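Local coordinates for Exo-1,5-alpha-L-arabinofuranobiosidase (Gibberella zeae, PDB 2YDT), which probably releases arabinobiose units from the ends of alpha-1,5-linked L-arabinan chains, as an exo-acting glycoside hydrolase, at residues 214-219 / 276-281; 222-227 / 245-250. All coordinates share one frame; numbering follows the deposited sequence.

Interaction 1 of 2, residues 214-219 / 276-281; sequences TVAKLP and PYVVWT. With SO4 (sulfate ion), chain G.
Thr214 and Val278 make the one direct hydrogen bond between these segments: Val278 N donates to Thr214 OG1 over 3.1 Å, bent to 142° at the hydrogen. With chi1 at 65°, OG1 lies between the backbone N and the carbonyl carbon of Thr214, and this turns the hydroxyl to the opposing backbone while CG2 packs on the Tyr277 ring, 3.8 Å from CD1. The two strand segments run nearly parallel, 10° apart, but their axes come no closer than 5.8 Å, and no backbone-to-backbone hydrogen bond joins them. Instead, a water donates to both Val215 O and Val278 O, the latter at 2.7 Å, and Ala216 CB fills the middle, 4.1 Å from Val278 CG1. A second water hydrogen-bonds to Thr214 OG1.

Toward 217-219 the packing passes to the indole of Trp280. Pro219 CD sits 3.3 Å above the ring plane, offset toward the rim, while Leu218 CD2 reaches Trp280 CD1 obliquely at 3.8 Å. The indole NE1 is spoken for by Asn287 O. The solvent side is looser: the extended Lys217 chain leads away from 276-281, and its NZ donates at 2.8 Å to O4 of a sulfate, probably from the crystallisation liquor, which Lys163 N also holds.

Around the contact, Val278 also packs on Ile290 and Val292 of the adjacent strand 289-293, while Thr214 and Val215 reach Phe158 of strand 154-162. Strands 209-217 and 277-281 are each the outermost, first strand of consecutive four-stranded antiparallel sheets.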
loop_
_atom_site.group_PDB
_atom_site.type_symbol
_atom_site.label_atom_id
_atom_site.label_comp_id
_atom_site.label_asym_id
_atom_site.label_seq_id
_atom_site.Cartn_x
_atom_site.Cartn_y
_atom_site.Cartn_z
ATOM N N THR A 214 1.169 6.112 0.646
ATOM C CA THR A 214 -0.266 5.851 0.617
ATOM C C THR A 214 -0.983 7.155 0.950
ATOM O O THR A 214 -0.374 8.080 1.492
ATOM C CB THR A 214 -0.726 4.713 1.538
ATOM O OG1 THR A 214 -0.503 5.066 2.915
ATOM C CG2 THR A 214 0.035 3.400 1.207
ATOM N N VAL A 215 -2.254 7.236 0.547
ATOM C CA VAL A 215 -2.993 8.497 0.571
ATOM C C VAL A 215 -4.432 8.268 0.982
ATOM O O VAL A 215 -5.049 7.258 0.635
ATOM C CB VAL A 215 -2.944 9.196 -0.837
ATOM C CG1 VAL A 215 -3.426 10.668 -0.762
ATOM C CG2 VAL A 215 -1.517 9.087 -1.451
ATOM N N ALA A 216 -4.992 9.204 1.743
ATOM C CA ALA A 216 -6.382 9.137 2.095
ATOM C C ALA A 216 -7.023 10.540 2.003
ATOM O O ALA A 216 -6.374 11.544 2.264
ATOM C CB ALA A 216 -6.575 8.565 3.496
ATOM N N LYS A 217 -8.291 10.570 1.638
ATOM C CA LYS A 217 -9.066 11.820 1.549
ATOM C C LYS A 217 -9.781 12.103 2.874
ATOM O O LYS A 217 -10.459 11.229 3.406
ATOM C CB LYS A 217 -10.104 11.741 0.440
ATOM C CG LYS A 217 -10.811 13.101 0.137
ATOM C CD LYS A 217 -11.767 12.979 -1.037
ATOM C CE LYS A 217 -12.432 14.337 -1.376
ATOM N NZ LYS A 217 -13.447 14.172 -2.478
ATOM N N LEU A 218 -9.693 13.356 3.328
ATOM C CA LEU A 218 -10.252 13.848 4.565
ATOM C C LEU A 218 -11.510 14.702 4.247
ATOM O O LEU A 218 -11.703 15.129 3.119
ATOM C CB LEU A 218 -9.215 14.712 5.268
ATOM C CG LEU A 218 -7.861 14.050 5.510
ATOM C CD1 LEU A 218 -6.910 14.980 6.273
ATOM C CD2 LEU A 218 -8.063 12.711 6.206
ATOM N N PRO A 219 -12.388 14.874 5.240
ATOM C CA PRO A 219 -13.709 15.473 4.967
ATOM C C PRO A 219 -13.712 16.976 4.904
ATOM O O PRO A 219 -14.777 17.562 4.595
ATOM C CB PRO A 219 -14.535 15.008 6.147
ATOM C CG PRO A 219 -13.581 14.854 7.231
ATOM C CD PRO A 219 -12.308 14.351 6.610
ATOM N N PRO A 276 4.341 2.224 6.144
ATOM C CA PRO A 276 3.045 2.598 6.682
ATOM C C PRO A 276 1.895 2.453 5.698
ATOM O O PRO A 276 2.087 2.307 4.498
ATOM C CB PRO A 276 3.246 4.066 7.070
ATOM C CG PRO A 276 4.271 4.562 6.126
ATOM C CD PRO A 276 5.197 3.394 5.914
ATOM N N TYR A 277 0.685 2.512 6.227
ATOM C CA TYR A 277 -0.512 2.446 5.412
ATOM C C TYR A 277 -1.579 3.297 6.081
ATOM O O TYR A 277 -1.837 3.100 7.280
ATOM C CB TYR A 277 -1.014 0.976 5.246
ATOM C CG TYR A 277 -1.962 0.790 4.063
ATOM C CD1 TYR A 277 -1.510 0.308 2.847
ATOM C CD2 TYR A 277 -3.306 1.183 4.147
ATOM C CE1 TYR A 277 -2.353 0.212 1.785
ATOM C CE2 TYR A 277 -4.145 1.110 3.078
ATOM C CZ TYR A 277 -3.651 0.596 1.887
ATOM O OH TYR A 277 -4.469 0.482 0.775
ATOM N N VAL A 278 -2.234 4.187 5.322
ATOM C CA VAL A 278 -3.265 5.083 5.862
ATOM C C VAL A 278 -4.628 4.853 5.235
ATOM O O VAL A 278 -4.728 4.600 4.030
ATOM C CB VAL A 278 -2.874 6.589 5.715
ATOM C CG1 VAL A 278 -2.860 7.088 4.289
ATOM C CG2 VAL A 278 -3.831 7.490 6.526
ATOM N N VAL A 279 -5.686 4.977 6.051
ATOM C CA VAL A 279 -7.060 5.107 5.554
ATOM C C VAL A 279 -7.742 6.195 6.363
ATOM O O VAL A 279 -7.229 6.611 7.417
ATOM C CB VAL A 279 -7.897 3.808 5.632
ATOM C CG1 VAL A 279 -7.300 2.765 4.720
ATOM C CG2 VAL A 279 -7.980 3.279 7.080
ATOM N N TRP A 280 -8.911 6.626 5.878
ATOM C CA TRP A 280 -9.801 7.492 6.645
ATOM C C TRP A 280 -11.183 6.853 6.630
ATOM O O TRP A 280 -11.664 6.364 5.596
ATOM C CB TRP A 280 -9.857 8.913 6.066
ATOM C CG TRP A 280 -10.890 9.810 6.763
ATOM C CD1 TRP A 280 -10.688 10.523 7.884
ATOM C CD2 TRP A 280 -12.254 9.990 6.400
ATOM N NE1 TRP A 280 -11.851 11.203 8.236
ATOM C CE2 TRP A 280 -12.833 10.868 7.357
ATOM C CE3 TRP A 280 -13.047 9.500 5.378
ATOM C CZ2 TRP A 280 -14.172 11.294 7.273
ATOM C CZ3 TRP A 280 -14.402 9.905 5.314
ATOM C CH2 TRP A 280 -14.931 10.795 6.264
ATOM N N THR A 281 -11.835 6.935 7.793
ATOM C CA THR A 281 -13.223 6.509 7.924
ATOM C C THR A 281 -14.065 7.663 8.496
ATOM O O THR A 281 -13.548 8.411 9.311
ATOM C CB THR A 281 -13.348 5.277 8.861
ATOM O OG1 THR A 281 -14.737 5.073 9.135
ATOM C CG2 THR A 281 -12.558 5.413 10.159
HETATM S S SO4 G . -12.646 13.395 -6.186
HETATM O O1 SO4 G . -12.220 12.256 -6.991
HETATM O O2 SO4 G . -11.913 14.583 -6.584
HETATM O O3 SO4 G . -14.076 13.637 -6.372
HETATM O O4 SO4 G . -12.380 13.051 -4.784
HETATM O O HOH W 1 2.141 4.892 3.495
HETATM O O HOH W 2 -6.300 4.965 1.903
#

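Interaction 2 of 2, residues 222-227 / 245-250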
loop_
_atom_site.group_PDB
_atom_site.type_symbol
_atom_site.label_atom_id
_atom_site.label_comp_id
_atom_site.label_asym_id
_atom_site.label_seq_id
_atom_site.Cartn_x
_atom_site.Cartn_y
_atom_site.Cartn_z
ATOM N N GLU A 222 -9.129 18.101 2.210
ATOM C CA GLU A 222 -7.695 17.876 2.175
ATOM C C GLU A 222 -7.436 16.391 2.038
ATOM O O GLU A 222 -8.352 15.566 2.177
ATOM C CB GLU A 222 -7.025 18.402 3.425
ATOM C CG GLU A 222 -6.974 19.929 3.378
ATOM C CD GLU A 222 -6.154 20.592 4.404
ATOM O OE1 GLU A 222 -5.365 19.932 5.141
ATOM O OE2 GLU A 222 -6.334 21.833 4.487
ATOM N N TYR A 223 -6.191 16.091 1.714
ATOM C CA TYR A 223 -5.684 14.739 1.586
ATOM C C TYR A 223 -4.480 14.582 2.470
ATOM O O TYR A 223 -3.709 15.546 2.626
ATOM C CB TYR A 223 -5.254 14.452 0.152
ATOM C CG TYR A 223 -6.391 14.389 -0.811
ATOM C CD1 TYR A 223 -6.952 13.165 -1.191
ATOM C CD2 TYR A 223 -6.926 15.542 -1.330
ATOM C CE1 TYR A 223 -7.985 13.105 -2.105
ATOM C CE2 TYR A 223 -7.992 15.497 -2.239
ATOM C CZ TYR A 223 -8.518 14.291 -2.598
ATOM O OH TYR A 223 -9.562 14.274 -3.490
ATOM N N ILE A 224 -4.340 13.398 3.073
ATOM C CA ILE A 224 -3.138 13.061 3.843
ATOM C C ILE A 224 -2.294 12.051 3.057
ATOM O O ILE A 224 -2.797 11.030 2.614
ATOM C CB ILE A 224 -3.485 12.553 5.259
ATOM C CG1 ILE A 224 -2.208 12.370 6.089
ATOM C CG2 ILE A 224 -4.387 11.279 5.212
ATOM C CD1 ILE A 224 -2.456 11.990 7.579
ATOM N N TYR A 225 -1.020 12.396 2.926
ATOM C CA TYR A 225 0.005 11.611 2.233
ATOM C C TYR A 225 0.949 11.071 3.277
ATOM O O TYR A 225 1.605 11.861 3.967
ATOM C CB TYR A 225 0.740 12.553 1.301
ATOM C CG TYR A 225 1.860 11.980 0.444
ATOM C CD1 TYR A 225 1.546 11.286 -0.705
ATOM C CD2 TYR A 225 3.176 12.153 0.772
ATOM C CE1 TYR A 225 2.559 10.762 -1.529
ATOM C CE2 TYR A 225 4.213 11.660 -0.038
ATOM C CZ TYR A 225 3.875 10.961 -1.191
ATOM O OH TYR A 225 4.893 10.470 -1.976
ATOM N N VAL A 226 1.110 9.742 3.326
ATOM C CA VAL A 226 1.887 9.079 4.351
ATOM C C VAL A 226 3.009 8.273 3.720
ATOM O O VAL A 226 2.832 7.685 2.623
ATOM C CB VAL A 226 0.960 8.188 5.230
ATOM C CG1 VAL A 226 1.763 7.416 6.288
ATOM C CG2 VAL A 226 -0.127 9.102 5.928
ATOM N N TYR A 227 4.162 8.251 4.382
ATOM C CA TYR A 227 5.333 7.576 3.875
ATOM C C TYR A 227 6.305 7.240 4.970
ATOM O O TYR A 227 6.205 7.806 6.058
ATOM C CB TYR A 227 6.061 8.374 2.785
ATOM C CG TYR A 227 6.489 9.779 3.159
ATOM C CD1 TYR A 227 7.798 10.074 3.492
ATOM C CD2 TYR A 227 5.579 10.802 3.184
ATOM C CE1 TYR A 227 8.180 11.392 3.852
ATOM C CE2 TYR A 227 5.954 12.095 3.552
ATOM C CZ TYR A 227 7.250 12.386 3.834
ATOM O OH TYR A 227 7.620 13.671 4.173
ATOM N N VAL A 245 7.618 7.176 10.359
ATOM C CA VAL A 245 6.426 7.531 9.587
ATOM C C VAL A 245 6.217 9.049 9.588
ATOM O O VAL A 245 6.092 9.682 10.661
ATOM C CB VAL A 245 5.180 6.778 10.039
ATOM C CG1 VAL A 245 3.980 7.128 9.129
ATOM C CG2 VAL A 245 5.439 5.242 10.016
ATOM N N TYR A 246 6.183 9.630 8.387
ATOM C CA TYR A 246 5.901 11.058 8.197
ATOM C C TYR A 246 4.680 11.207 7.307
ATOM O O TYR A 246 4.253 10.281 6.602
ATOM C CB TYR A 246 7.087 11.803 7.578
ATOM C CG TYR A 246 8.131 12.319 8.535
ATOM C CD1 TYR A 246 8.855 11.462 9.349
ATOM C CD2 TYR A 246 8.427 13.693 8.599
ATOM C CE1 TYR A 246 9.838 11.953 10.231
ATOM C CE2 TYR A 246 9.396 14.173 9.473
ATOM C CZ TYR A 246 10.102 13.296 10.262
ATOM O OH TYR A 246 11.098 13.772 11.121
ATOM N N TYR A 247 4.098 12.400 7.341
ATOM C CA TYR A 247 2.960 12.730 6.490
ATOM C C TYR A 247 2.942 14.198 6.093
ATOM O O TYR A 247 3.607 15.038 6.687
ATOM C CB TYR A 247 1.646 12.319 7.147
ATOM C CG TYR A 247 1.255 13.097 8.390
ATOM C CD1 TYR A 247 0.422 14.232 8.325
ATOM C CD2 TYR A 247 1.791 12.743 9.617
ATOM C CE1 TYR A 247 0.048 14.911 9.508
ATOM C CE2 TYR A 247 1.466 13.419 10.761
ATOM C CZ TYR A 247 0.608 14.510 10.690
ATOM O OH TYR A 247 0.288 15.142 11.857
ATOM N N ARG A 248 2.183 14.475 5.047
ATOM C CA ARG A 248 1.926 15.808 4.539
ATOM C C ARG A 248 0.437 15.973 4.275
ATOM O O ARG A 248 -0.275 14.996 3.988
ATOM C CB ARG A 248 2.728 16.051 3.255
ATOM C CG ARG A 248 4.236 16.004 3.465
ATOM C CD ARG A 248 5.019 16.178 2.230
ATOM N NE ARG A 248 6.457 16.032 2.479
ATOM C CZ ARG A 248 7.415 16.635 1.781
ATOM N NH1 ARG A 248 7.105 17.405 0.759
ATOM N NH2 ARG A 248 8.693 16.462 2.079
ATOM N N LEU A 249 -0.042 17.216 4.322
ATOM C CA LEU A 249 -1.449 17.532 4.064
ATOM C C LEU A 249 -1.589 18.515 2.899
ATOM O O LEU A 249 -0.803 19.479 2.792
ATOM C CB LEU A 249 -2.088 18.156 5.312
ATOM C CG LEU A 249 -2.019 17.305 6.562
ATOM C CD1 LEU A 249 -2.245 18.104 7.839
ATOM C CD2 LEU A 249 -3.015 16.156 6.450
ATOM N N SER A 250 -2.559 18.277 2.027
ATOM C CA SER A 250 -2.750 19.129 0.852
ATOM C C SER A 250 -4.176 19.065 0.323
ATOM O O SER A 250 -4.768 18.009 0.247
ATOM C CB SER A 250 -1.768 18.756 -0.272
ATOM O OG SER A 250 -1.821 19.707 -1.342
#
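Reciprocal backbone hydrogen bonds join Tyr223 with Ser250, Tyr225 with Arg248, and Tyr227 with Tyr246 in a regular antiparallel pairing. Tyr223 N to Ser250 O is the shortest, at 2.8 Å. The bond from Tyr225 N to Arg248 O is the straightest, at 175°. Between these pairs lie the non-hydrogen-bonded pairs Ile224-Leu249 and Val226-Tyr247. CA-H...O contacts supplement the network, such as Leu249 CA to Tyr223 O at 3.3 Å.

Among side chains the polar link is Arg248 NE to Tyr227 OH, 3.1 Å, with the hydroxyl at the guanidinium edge, slightly tilted out of its plane, and the ring and guanidinium planes 64° apart. Tyr203 OH bonds both Tyr227 OH and Arg248 NH2, while Phe256 O accepts from Arg248 NH1; together they fix the guanidinium's rotation.

Aromatic contact comes from the same tyrosine. Its chi1 of 56° swings the ring across the neighbouring strand, and Tyr246 CB makes a CH-pi contact over one face, 4.1 Å from the Tyr227 ring centroid.

Apolar contacts gather on the sheet face carrying Ile224, Val226, Tyr247 and Leu249. There Ile224 CD1 meets Tyr247 CD1 at 3.7 Å, and Leu249 CD2 lies alongside Ile224, 3.8 Å from its CB. At the strand end Val226 CG1 touches Val245 CG1 at 3.6 Å.

These are the second and third strands of a four-stranded antiparallel sheet whose strands follow chain order, the up-and-down meander of a propeller blade in this sialidase-like family.

Interactions 1 and 2 have centres 8 Å apart and meet through strands 209-217 and 223-230, successive in the chain and adjacent in one sheet. Ala216 O to Ile224 N and Thr214 O to Val226 N, both 2.9 Å, are probable hydrogen bonds between them. Along the chain the order is 214-219, 222-227, 245-250, 276-281, so both segments of interaction 2 fall between those of interaction 1. Interaction 2 holds the interior of one blade together; interaction 1 joins that blade's first strand to the next blade. The side chains of Pro276 and Tyr227 each lie about 8 Å from the bound iminosugar, whose pocket includes Arg209, Gly211 and Met212 of strand 209-217 and Glu228 of strand 223-230.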